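Local coordinates for protein orotidine 5'-phosphate decarboxylase (Streptomyces avermitilis, PDB 3V75) that probably catalyses the decarboxylation of orotidine 5'-phosphate to UMP, the last step of de novo UMP biosynthesis, at residues 252-255 with 256-260. Sequence-based numbering, arbitrary orientation.
Sequences ADLP and GVFGA
Residues 254-258 form a short alpha helix in the TIM barrel, where Asp-253, Leu-254 and Pro-255 pair through their carbonyls with Val-257, Phe-258 and Gly-259. Three successive i+4 backbone bonds define it. Val-257 N reaches Asp-253 O at 3.1 Å, and Phe-258 N reaches Leu-254 O at 2.9 Å in the straightest of the three, with an N-H...O angle of 163°. Gly-259 N binds Pro-255 O at 2.9 Å, but more bent, with the donor tilted from the carbonyl plane.

Proline suits the first turn, since its ring nitrogen has no hydrogen to give and is not asked for one there. One residue on, Gly-256 N donates to a water 2.9 Å away, and the same water donates to Ala-252 O, so that it links Ala-252 O to Gly-256 N, four residues on, in place of a direct backbone bond. At the other end the chain leaves the helix at Gly-259, whose positive phi (63°) is easy for a residue without a side chain.

Val-257 holds CG1 anti to its backbone N (chi1 172°), which leaves CG2 beside that nitrogen and 3.3 Å from Asp-253 O. CG1 in turn lies over one face of the Phe-258 ring, offset toward its rim. Leu-254 CD2 comes within 4.4 Å of Phe-258 CE1, a loose apolar touch one turn apart that suits two buried hydrocarbon side chains. Asp-253, partly exposed, turns its carboxylate back so that OD2 accepts a bond from Ala-250 N.

Leu-254 rests on Ile-244, while Val-257 and Phe-258 pack against Leu-228, and Phe-258 also against Leu-233, all in loops. The helix thus lies in the crossover from strand 239-241 to strand 265-269, the last two strands of the parallel barrel.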
ATOM      1  N   ALA A 252     -16.734 -19.027  19.036  1.00 12.61           N
ATOM      2  CA  ALA A 252     -17.321 -20.358  18.913  1.00 11.89           C
ATOM      3  C   ALA A 252     -17.619 -20.758  17.464  1.00 14.14           C
ATOM      4  O   ALA A 252     -17.747 -21.943  17.163  1.00 14.71           O
ATOM      5  CB  ALA A 252     -18.594 -20.468  19.777  1.00 15.67           C
ATOM      6  N   ASP A 253     -17.756 -19.765  16.574  1.00 12.17           N
ATOM      7  CA  ASP A 253     -18.076 -20.009  15.159  1.00 13.40           C
ATOM      8  C   ASP A 253     -16.851 -20.369  14.336  1.00 10.50           C
ATOM      9  O   ASP A 253     -17.006 -20.845  13.212  1.00 12.91           O
ATOM     10  CB  ASP A 253     -18.634 -18.739  14.495  1.00 13.76           C
ATOM     11  CG  ASP A 253     -19.915 -18.223  15.160  1.00 22.02           C
ATOM     12  OD1 ASP A 253     -20.757 -19.046  15.580  1.00 18.99           O
ATOM     13  OD2 ASP A 253     -20.051 -16.972  15.288  1.00 18.79           O
ATOM     14  N   LEU A 254     -15.648 -20.092  14.856  1.00 10.78           N
ATOM     15  CA  LEU A 254     -14.452 -20.209  13.994  1.00  8.97           C
ATOM     16  C   LEU A 254     -14.175 -21.618  13.451  1.00 10.45           C
ATOM     17  O   LEU A 254     -13.819 -21.767  12.281  1.00 11.44           O
ATOM     18  CB  LEU A 254     -13.193 -19.625  14.656  1.00 11.23           C
ATOM     19  CG  LEU A 254     -13.368 -18.165  15.071  1.00 11.52           C
ATOM     20  CD1 LEU A 254     -12.099 -17.637  15.710  1.00 11.49           C
ATOM     21  CD2 LEU A 254     -13.829 -17.286  13.858  1.00 13.62           C
ATOM     22  N   PRO A 255     -14.312 -22.658  14.293  1.00  9.90           N
ATOM     23  CA  PRO A 255     -14.105 -23.991  13.723  1.00 12.21           C
ATOM     24  C   PRO A 255     -15.040 -24.306  12.559  1.00 12.83           C
ATOM     25  O   PRO A 255     -14.610 -24.914  11.572  1.00 14.69           O
ATOM     26  CB  PRO A 255     -14.322 -24.926  14.932  1.00 11.70           C
ATOM     27  CG  PRO A 255     -13.865 -24.088  16.077  1.00 14.24           C
ATOM     28  CD  PRO A 255     -14.345 -22.691  15.770  1.00 15.21           C
ATOM     29  N   GLY A 256     -16.317 -23.921  12.640  1.00 12.65           N
ATOM     30  CA  GLY A 256     -17.214 -24.156  11.520  1.00 13.56           C
ATOM     31  C   GLY A 256     -16.854 -23.322  10.288  1.00 12.90           C
ATOM     32  O   GLY A 256     -17.051 -23.771   9.161  1.00 15.69           O
ATOM     33  N   VAL A 257     -16.360 -22.107  10.503  1.00 11.48           N
ATOM     34  CA  VAL A 257     -16.013 -21.223   9.377  1.00 12.46           C
ATOM     35  C   VAL A 257     -14.755 -21.749   8.634  1.00 11.37           C
ATOM     36  O   VAL A 257     -14.754 -21.859   7.387  1.00 15.42           O
ATOM     37  CB  VAL A 257     -15.783 -19.749   9.868  1.00 10.55           C
ATOM     38  CG1 VAL A 257     -15.235 -18.864   8.725  1.00 11.92           C
ATOM     39  CG2 VAL A 257     -17.069 -19.150  10.381  1.00 12.72           C
ATOM     40  N   PHE A 258     -13.732 -22.122   9.399  1.00 12.09           N
ATOM     41  CA  PHE A 258     -12.427 -22.466   8.833  1.00 13.01           C
ATOM     42  C   PHE A 258     -12.135 -23.957   8.686  1.00 13.08           C
ATOM     43  O   PHE A 258     -11.132 -24.328   8.052  1.00 14.44           O
ATOM     44  CB  PHE A 258     -11.316 -21.788   9.620  1.00  9.69           C
ATOM     45  CG  PHE A 258     -11.252 -20.311   9.393  1.00  8.81           C
ATOM     46  CD1 PHE A 258     -11.843 -19.414  10.289  1.00  9.21           C
ATOM     47  CD2 PHE A 258     -10.612 -19.810   8.253  1.00  8.15           C
ATOM     48  CE1 PHE A 258     -11.797 -18.049  10.052  1.00  9.78           C
ATOM     49  CE2 PHE A 258     -10.562 -18.442   8.019  1.00  8.25           C
ATOM     50  CZ  PHE A 258     -11.137 -17.567   8.900  1.00  8.37           C
ATOM     51  N   GLY A 259     -12.985 -24.832   9.229  1.00 14.56           N
ATOM     52  CA  GLY A 259     -12.710 -26.266   9.118  1.00 15.73           C
ATOM     53  C   GLY A 259     -11.417 -26.664   9.823  1.00 13.23           C
ATOM     54  O   GLY A 259     -11.001 -26.019  10.801  1.00 16.41           O
ATOM     55  N   ALA A 260     -10.736 -27.678   9.280  1.00 14.73           N
ATOM     56  CA  ALA A 260      -9.488 -28.160   9.863  1.00 18.41           C
ATOM     57  C   ALA A 260      -8.426 -27.062   9.899  1.00 19.18           C
ATOM     58  O   ALA A 260      -7.570 -27.029  10.792  1.00 21.13           O
ATOM     59  CB  ALA A 260      -8.972 -29.361   9.106  1.00 23.84           C
TER
HETATM   60  O   HOH W   1     -18.000 -23.547  14.997  1.00 17.69           O
HETATM   61  O   HOH W   2     -12.750 -27.326  12.748  1.00 30.51           O